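Long-range contacts in dihydroorotate dehydrogenase (Schistosoma mansoni, PDB 6UY4), which probably catalyses the quinone-dependent oxidation of dihydroorotate to orotate in de novo pyrimidine synthesis, using flavin mononucleotide as cofactor: residues E216-L221 against V255-D260; L239-P244 against G267-N272; F82-G87 against V364-A369. All blocks are in the same frame, centred on the assembly; numbering follows the deposited sequence.

Interaction 1: E216-L221 against V255-D260; sequences EKLRDL and VEVALD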
# COMPACT_ATOMS: atom_id res chain seq x y z
N GLU A 216 -18.28 5.87 15.33
CA GLU A 216 -18.18 7.27 15.72
C GLU A 216 -16.74 7.73 15.88
O GLU A 216 -16.44 8.90 15.63
CB GLU A 216 -18.96 7.52 17.01
CG GLU A 216 -20.47 7.48 16.80
CD GLU A 216 -20.92 8.42 15.69
OE1 GLU A 216 -20.42 9.56 15.63
OE2 GLU A 216 -21.78 8.00 14.88
N LYS A 217 -15.83 6.84 16.29
CA LYS A 217 -14.42 7.20 16.32
C LYS A 217 -13.88 7.44 14.92
O LYS A 217 -13.03 8.31 14.71
CB LYS A 217 -13.60 6.13 17.04
CG LYS A 217 -13.60 6.25 18.55
CD LYS A 217 -12.98 7.56 19.01
N LEU A 218 -14.37 6.68 13.94
CA LEU A 218 -13.98 6.92 12.55
C LEU A 218 -14.53 8.26 12.05
O LEU A 218 -13.81 9.02 11.39
CB LEU A 218 -14.46 5.78 11.66
CG LEU A 218 -14.21 5.95 10.16
CD1 LEU A 218 -12.72 6.13 9.88
CD2 LEU A 218 -14.77 4.78 9.38
N ARG A 219 -15.79 8.55 12.36
CA ARG A 219 -16.37 9.84 11.98
C ARG A 219 -15.63 10.99 12.66
O ARG A 219 -15.40 12.04 12.05
CB ARG A 219 -17.85 9.87 12.33
CG ARG A 219 -18.60 11.07 11.76
CD ARG A 219 -20.00 11.18 12.34
NE ARG A 219 -20.78 9.96 12.15
CZ ARG A 219 -21.56 9.72 11.09
NH1 ARG A 219 -21.65 10.62 10.12
NH2 ARG A 219 -22.23 8.59 11.01
N ASP A 220 -15.26 10.80 13.92
CA ASP A 220 -14.46 11.81 14.62
C ASP A 220 -13.10 11.99 13.96
O ASP A 220 -12.63 13.11 13.78
CB ASP A 220 -14.31 11.43 16.09
CG ASP A 220 -13.14 12.13 16.75
OD1 ASP A 220 -13.28 13.32 17.11
OD2 ASP A 220 -12.08 11.49 16.90
N LEU A 221 -12.45 10.87 13.60
CA LEU A 221 -11.15 10.95 12.95
C LEU A 221 -11.24 11.69 11.63
O LEU A 221 -10.45 12.61 11.36
CB LEU A 221 -10.59 9.54 12.75
CG LEU A 221 -9.33 9.41 11.88
CD1 LEU A 221 -8.16 10.16 12.49
CD2 LEU A 221 -8.98 7.95 11.66
N VAL A 255 -18.16 2.97 4.51
CA VAL A 255 -18.54 3.68 3.29
C VAL A 255 -19.47 4.84 3.61
O VAL A 255 -19.35 5.93 3.03
CB VAL A 255 -19.18 2.70 2.29
CG1 VAL A 255 -19.78 3.45 1.11
CG2 VAL A 255 -18.16 1.68 1.81
N GLU A 256 -20.40 4.64 4.54
CA GLU A 256 -21.35 5.70 4.89
C GLU A 256 -20.64 6.92 5.45
O GLU A 256 -20.87 8.05 5.00
CB GLU A 256 -22.38 5.17 5.89
CG GLU A 256 -23.27 6.25 6.47
CD GLU A 256 -24.25 5.71 7.49
OE1 GLU A 256 -24.46 4.48 7.52
OE2 GLU A 256 -24.82 6.52 8.25
N VAL A 257 -19.76 6.71 6.43
CA VAL A 257 -19.02 7.83 7.02
C VAL A 257 -18.13 8.49 5.98
O VAL A 257 -17.99 9.72 5.95
CB VAL A 257 -18.22 7.34 8.24
CG1 VAL A 257 -17.33 8.46 8.77
CG2 VAL A 257 -19.15 6.85 9.33
N ALA A 258 -17.52 7.69 5.10
CA ALA A 258 -16.62 8.22 4.08
C ALA A 258 -17.36 9.07 3.05
O ALA A 258 -16.73 9.90 2.38
CB ALA A 258 -15.88 7.09 3.39
N LEU A 259 -18.67 8.88 2.89
CA LEU A 259 -19.44 9.60 1.89
C LEU A 259 -20.35 10.67 2.48
O LEU A 259 -20.97 11.41 1.71
CB LEU A 259 -20.28 8.62 1.06
CG LEU A 259 -19.51 7.63 0.19
CD1 LEU A 259 -20.47 6.81 -0.66
CD2 LEU A 259 -18.49 8.34 -0.68
N ASP A 260 -20.44 10.77 3.80
CA ASP A 260 -21.27 11.80 4.41
C ASP A 260 -20.71 13.18 4.09
O ASP A 260 -19.49 13.39 4.08
CB ASP A 260 -21.36 11.60 5.92
CG ASP A 260 -22.32 12.57 6.59
OD1 ASP A 260 -23.53 12.52 6.28
OD2 ASP A 260 -21.86 13.38 7.42

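Interaction 2: L239-P244 against G267-N272; sequences LLKISP and GMIISN. With FMN (flavin mononucleotide), chain G.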
# COMPACT_ATOMS: atom_id res chain seq x y z
N LEU A 239 -7.34 9.89 1.17
CA LEU A 239 -7.79 8.54 0.87
C LEU A 239 -7.84 7.70 2.14
O LEU A 239 -7.09 7.93 3.09
CB LEU A 239 -6.89 7.87 -0.17
CG LEU A 239 -7.17 8.16 -1.64
CD1 LEU A 239 -6.90 9.61 -2.00
CD2 LEU A 239 -6.36 7.23 -2.53
N LEU A 240 -8.73 6.71 2.14
CA LEU A 240 -8.92 5.82 3.28
C LEU A 240 -8.64 4.40 2.83
O LEU A 240 -9.30 3.88 1.92
CB LEU A 240 -10.34 5.94 3.83
CG LEU A 240 -10.51 5.69 5.33
CD1 LEU A 240 -9.64 6.66 6.12
CD2 LEU A 240 -11.97 5.81 5.74
N LYS A 241 -7.66 3.76 3.47
CA LYS A 241 -7.26 2.40 3.13
C LYS A 241 -7.83 1.44 4.18
O LYS A 241 -7.58 1.61 5.38
CB LYS A 241 -5.73 2.28 3.07
CG LYS A 241 -5.23 0.93 2.60
CD LYS A 241 -3.72 0.97 2.38
CE LYS A 241 -3.20 -0.36 1.88
NZ LYS A 241 -1.74 -0.31 1.62
N ILE A 242 -8.59 0.45 3.72
CA ILE A 242 -9.30 -0.45 4.61
C ILE A 242 -8.73 -1.86 4.47
O ILE A 242 -7.90 -2.14 3.60
CB ILE A 242 -10.82 -0.45 4.33
CG1 ILE A 242 -11.11 -1.09 2.98
CG2 ILE A 242 -11.36 0.97 4.38
CD1 ILE A 242 -12.58 -1.22 2.67
N SER A 243 -9.20 -2.75 5.33
CA SER A 243 -8.89 -4.17 5.46
C SER A 243 -9.94 -5.01 4.75
O SER A 243 -11.13 -4.66 4.76
CB SER A 243 -8.82 -4.57 6.93
OG SER A 243 -8.62 -5.97 7.07
N PRO A 244 -9.54 -6.12 4.12
CA PRO A 244 -10.52 -6.99 3.46
C PRO A 244 -11.28 -7.90 4.41
O PRO A 244 -12.14 -8.67 3.95
CB PRO A 244 -9.65 -7.81 2.50
CG PRO A 244 -8.34 -7.90 3.21
CD PRO A 244 -8.16 -6.60 3.94
N GLY A 267 -11.33 9.34 -1.79
CA GLY A 267 -11.14 8.05 -2.42
C GLY A 267 -10.80 7.02 -1.37
O GLY A 267 -10.52 7.34 -0.21
N MET A 268 -10.81 5.76 -1.80
CA MET A 268 -10.54 4.64 -0.91
C MET A 268 -9.57 3.68 -1.58
O MET A 268 -9.47 3.61 -2.80
CB MET A 268 -11.82 3.90 -0.52
CG MET A 268 -12.78 4.72 0.32
SD MET A 268 -14.23 3.79 0.83
CE MET A 268 -13.46 2.42 1.69
N ILE A 269 -8.86 2.93 -0.74
CA ILE A 269 -7.88 1.94 -1.18
C ILE A 269 -8.31 0.59 -0.62
O ILE A 269 -8.43 0.43 0.60
CB ILE A 269 -6.46 2.30 -0.73
CG1 ILE A 269 -6.00 3.59 -1.40
CG2 ILE A 269 -5.50 1.17 -1.04
CD1 ILE A 269 -4.60 4.02 -1.02
N ILE A 270 -8.54 -0.38 -1.51
CA ILE A 270 -9.00 -1.71 -1.14
C ILE A 270 -8.07 -2.72 -1.80
O ILE A 270 -8.05 -2.84 -3.03
CB ILE A 270 -10.46 -1.96 -1.56
CG1 ILE A 270 -11.39 -0.90 -0.98
CG2 ILE A 270 -10.90 -3.35 -1.12
CD1 ILE A 270 -11.67 0.26 -1.92
N SER A 271 -7.29 -3.45 -0.99
CA SER A 271 -7.30 -3.34 0.47
C SER A 271 -5.90 -3.59 1.02
O SER A 271 -4.91 -3.55 0.29
CB SER A 271 -8.28 -4.33 1.08
OG SER A 271 -7.93 -5.66 0.75
N ASN A 272 -5.83 -3.84 2.33
CA ASN A 272 -4.56 -4.18 2.98
C ASN A 272 -4.39 -5.69 3.02
O ASN A 272 -4.82 -6.39 2.09
CB ASN A 272 -4.50 -3.58 4.38
CG ASN A 272 -3.08 -3.32 4.85
OD1 ASN A 272 -2.20 -4.17 4.72
ND2 ASN A 272 -2.84 -2.13 5.40
N1 FMN G . 0.35 -1.14 3.89
C2 FMN G . 0.25 0.11 4.47
O2 FMN G . -0.77 0.78 4.31
N3 FMN G . 1.29 0.61 5.23
C4 FMN G . 2.43 -0.14 5.42
O4 FMN G . 3.35 0.30 6.10
C4A FMN G . 2.53 -1.40 4.84
N5 FMN G . 3.67 -2.16 5.02
C5A FMN G . 3.78 -3.40 4.45
C6 FMN G . 4.93 -4.16 4.64
C7 FMN G . 5.04 -5.42 4.06
C7M FMN G . 6.29 -6.23 4.27
C8 FMN G . 4.00 -5.92 3.29
C8M FMN G . 4.11 -7.28 2.67
C9 FMN G . 2.84 -5.17 3.10
C9A FMN G . 2.73 -3.91 3.68
N10 FMN G . 1.59 -3.15 3.49
C10 FMN G . 1.49 -1.90 4.08
C1' FMN G . 0.44 -3.67 2.68
C2' FMN G . 0.63 -3.32 1.21
O2' FMN G . 0.83 -1.93 1.06
C3' FMN G . -0.58 -3.73 0.39
O3' FMN G . -1.75 -3.20 0.98
C4' FMN G . -0.72 -5.25 0.28
O4' FMN G . 0.53 -5.88 0.46
C5' FMN G . -1.25 -5.58 -1.11
O5' FMN G . -1.16 -6.96 -1.36
P FMN G . -0.17 -7.46 -2.53
O1P FMN G . -0.31 -8.96 -2.65
O2P FMN G . -0.53 -6.79 -3.84
O3P FMN G . 1.24 -7.12 -2.15

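Interaction 3: F82-G87 against V364-A369; sequences FDHPIG and VAHKVA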
# COMPACT_ATOMS: atom_id res chain seq x y z
N PHE A 82 -1.59 10.25 -14.78
CA PHE A 82 -0.88 9.00 -14.50
C PHE A 82 -0.45 8.36 -15.81
O PHE A 82 -1.24 8.27 -16.75
CB PHE A 82 -1.76 8.03 -13.71
CG PHE A 82 -1.94 8.41 -12.26
CD1 PHE A 82 -2.86 9.38 -11.89
CD2 PHE A 82 -1.20 7.79 -11.27
CE1 PHE A 82 -3.03 9.73 -10.57
CE2 PHE A 82 -1.36 8.14 -9.94
CZ PHE A 82 -2.28 9.10 -9.59
N ASP A 83 0.82 7.92 -15.86
CA ASP A 83 1.31 7.22 -17.04
C ASP A 83 0.54 5.92 -17.26
O ASP A 83 0.33 5.51 -18.41
CB ASP A 83 2.80 6.95 -16.89
CG ASP A 83 3.44 6.43 -18.17
OD1 ASP A 83 2.81 6.54 -19.24
OD2 ASP A 83 4.57 5.92 -18.10
N HIS A 84 0.12 5.27 -16.18
CA HIS A 84 -0.68 4.05 -16.23
C HIS A 84 -1.22 3.79 -14.82
O HIS A 84 -0.67 4.30 -13.85
CB HIS A 84 0.15 2.85 -16.74
CG HIS A 84 1.44 2.66 -16.02
ND1 HIS A 84 1.54 1.93 -14.85
CD2 HIS A 84 2.69 3.10 -16.30
CE1 HIS A 84 2.80 1.93 -14.44
NE2 HIS A 84 3.52 2.63 -15.30
N PRO A 85 -2.30 3.02 -14.70
CA PRO A 85 -2.94 2.86 -13.37
C PRO A 85 -2.14 2.04 -12.37
O PRO A 85 -2.62 1.83 -11.26
CB PRO A 85 -4.27 2.17 -13.71
CG PRO A 85 -3.99 1.44 -14.98
CD PRO A 85 -3.07 2.33 -15.75
N ILE A 86 -0.93 1.58 -12.71
CA ILE A 86 -0.17 0.66 -11.87
C ILE A 86 0.85 1.44 -11.06
O ILE A 86 1.68 2.17 -11.62
CB ILE A 86 0.51 -0.42 -12.72
CG1 ILE A 86 -0.51 -1.09 -13.63
CG2 ILE A 86 1.19 -1.45 -11.82
CD1 ILE A 86 0.11 -1.98 -14.67
N GLY A 87 0.81 1.27 -9.74
CA GLY A 87 1.77 1.90 -8.85
C GLY A 87 2.23 0.94 -7.77
O GLY A 87 1.75 -0.19 -7.69
N VAL A 364 8.00 -6.18 -13.29
CA VAL A 364 6.59 -6.38 -12.96
C VAL A 364 5.77 -5.11 -13.18
O VAL A 364 4.56 -5.18 -13.39
CB VAL A 364 6.43 -6.89 -11.51
CG1 VAL A 364 6.59 -5.75 -10.51
CG2 VAL A 364 5.09 -7.59 -11.32
N ALA A 365 6.41 -3.94 -13.13
CA ALA A 365 5.69 -2.68 -13.32
C ALA A 365 5.15 -2.56 -14.74
O ALA A 365 3.95 -2.34 -14.94
CB ALA A 365 6.60 -1.50 -12.97
N HIS A 366 6.03 -2.70 -15.73
CA HIS A 366 5.61 -2.60 -17.13
C HIS A 366 5.01 -3.90 -17.66
O HIS A 366 4.24 -3.85 -18.63
CB HIS A 366 6.78 -2.18 -18.01
CG HIS A 366 6.95 -0.69 -18.10
ND1 HIS A 366 6.54 0.17 -17.11
CD2 HIS A 366 7.48 0.08 -19.08
CE1 HIS A 366 6.81 1.41 -17.47
NE2 HIS A 366 7.38 1.39 -18.66
N LYS A 367 5.36 -5.04 -17.07
CA LYS A 367 4.79 -6.31 -17.51
C LYS A 367 3.27 -6.28 -17.44
O LYS A 367 2.58 -6.55 -18.43
CB LYS A 367 5.34 -7.47 -16.67
CG LYS A 367 4.72 -8.81 -16.99
CD LYS A 367 4.81 -9.77 -15.82
CE LYS A 367 4.17 -11.12 -16.15
NZ LYS A 367 3.97 -11.96 -14.94
N VAL A 368 2.74 -5.95 -16.26
CA VAL A 368 1.29 -5.90 -16.08
C VAL A 368 0.67 -4.88 -17.03
O VAL A 368 -0.41 -5.11 -17.60
CB VAL A 368 0.95 -5.57 -14.61
CG1 VAL A 368 -0.56 -5.57 -14.40
CG2 VAL A 368 1.62 -6.56 -13.68
N ALA A 369 1.35 -3.75 -17.23
CA ALA A 369 0.85 -2.72 -18.14
C ALA A 369 0.74 -3.25 -19.56
O ALA A 369 -0.27 -3.02 -20.25
CB ALA A 369 1.76 -1.50 -18.09

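Interaction 1: E216-L221 against V255-D260
Arg219 and Val257 carry the packing between two helices that run nearly in the same direction: the axes of 216-221 and 255-259 pass 9.9 Å apart with a crossing angle of -24°. Opposite each other in the backbone, Arg219 CA and Val257 CA lie 6.0 Å apart.

Followed outward, the Arg219 side chain starts on apolar ground. Its CB lies 3.9 Å from Val257 CG1, and CG rests more loosely on the same methyl. With CG trans to the main-chain nitrogen (chi1 -170°), the chain first runs extended and then bends about the CG-CD bond. At the bend Arg219 NE turns to its own helix and forms a salt bridge with Glu216 OE2, 3.5 Å away, one turn back. Beyond it, CZ and NH2 spread over the other valine methyl: Val257 CG2 stands over one face of the Arg219 guanidinium, displaced toward its rim, 3.9 Å from NH2. The last atom, Arg219 NH1, points to Asp260, whose OD2 lies near the guanidinium plane at its edge; at 3.9 Å from NH1 this salt bridge is long, and the carboxylate is turned 79° from the guanidinium. Asp260 OD2 also accepts a hydrogen bond from Lys262 N, which helps to fix the carboxylate just beyond the helix end. Glu256 OE2, 4.3 Å from Arg219 NH2, is too far for a salt bridge but would add negative charge nearby.

On the inner side of the arginine, Leu218 CG meets Val257 CG1 at 4.2 Å. The buried valine thus separates an apolar inner margin from a charged outer one, where Glu216, Arg219 and Asp260 form a salt-bridge network. Such side-by-side packing of near-parallel helices, each linked to the next through a strand, is typical of the outer helical layer of a TIM barrel.

Interaction 2: L239-P244 against G267-N272
Leu240 and Met268 are paired on neighbouring parallel strands of the beta-alpha-beta unit 238-242, 248-259 and 267-270, part of the TIM-barrel wall. The short strand axes approach to 4.4 Å at an angle of 23°.

Backbone bonds set the register. Leu240 N donates to Gly267 O and its carbonyl accepts from Ile269 N; Ile242 N then reaches Ile269 O at 3.1 Å, nearly in line with the carbonyl bond (172°). Beyond the paired region, Asn272 N binds Ile242 O at 3.0 Å, just after the cis peptide bond that precedes Ser271.

Apolar packing falls on both faces. On one, Leu239 CD2 meets Ile269 CG1 at 3.8 Å, the two side chains crossing at about a right angle, while Lys241 CG rests on Ile269 CG2. On the other, Met268 bends at chi3 (57°), which brings Met268 CE to 3.7 Å from Ile242 CG2; Ile242 and Ile270 lie side by side. Further along, the Pro244 ring lies against Ser271 OG and CB.

Polar contacts join this wall to flavin mononucleotide. Fully extended from CB, Lys241 carries its amine to both the isoalloxazine ring and the ribityl chain: Lys241 NZ donates to flavin O2 (3.1 Å), flavin N1 (3.2 Å) and the ribityl O3' (3.0 Å), with a weak bond to the ribityl O2', while the O3' hydroxyl gives a weak bond to Ser271 O.

Interaction 3: F82-G87 against V364-A369
Ile86 and His84 meet the first turns of helix 364-376 from the strand side. Between these segments there is no hydrogen bond, and the contact is mainly apolar, with 233 Å² buried in all.

Ala365 is the first residue of the helix to take part, and Ala365 CA lies 6.9 Å from Ile86 CA, the nearest such pair. It contributes chiefly through its backbone: Ala365 O lies 3.9 Å from Ile86 CD1 and, more distantly and obliquely, by the His84 ring.

His366 follows. Although its CB points away from the strand segment, its ring returns toward His84, with His366 CE1 4.1 Å from His84 NE2. The two imidazoles are nearly perpendicular (89°) with centroids 5.7 Å apart, but they meet obliquely. Each ring is held from elsewhere: His84 NE2 is hydrogen-bonded to Gly106 O, while His366 makes an edge-to-face contact with Phe70 and a weak hydrogen bond to Gln66 O. His84 is steadied inside its own loop as well, because chi1 of 51° folds the ring back over the chain and Ile86 N donates to His84 ND1, tilted 23° from the ring plane.

A turn beyond Ala365, Val368 offers CG1 to Ile86 CD1 at 3.7 Å. Ala369 puts CB 3.8 Å and backbone N 3.4 Å from Ile86 CD1. Ile86 CG1 lies opposite its carbonyl carbon and the chain continues extended, which carries CD1, the atom of Ile86 that touches the helix, out to it.

The helix therefore lies against the start of strand 86-88. That strand pairs with 350-353, whose Val351 and Leu353 also pack on Ile86; Val364 touches Leu353 and helix 355-360, while the loop residue Phe70 lies against Ala369.

Interaction 2 is the innermost of the three, almost wholly buried, with its centre about 9 Å from that of the chain; interaction 3 is buried but farther out at about 15 Å, and interaction 1, at about 21 Å, is partly open to solvent. Chemistry follows place: strand hydrogen bonds and cofactor binding in interaction 2, apolar and imidazole contacts in interaction 3, and in interaction 1 a charged network, with one long salt bridge across, beside a buried valine. Interactions 1 and 2 touch through Leu218 CD1 and Leu240 CD2, 4.2 Å apart, and their segments alternate along the chain. Interactions 2 and 3 reach the same parallel sheet without touching, their nearest atoms about 8 Å apart.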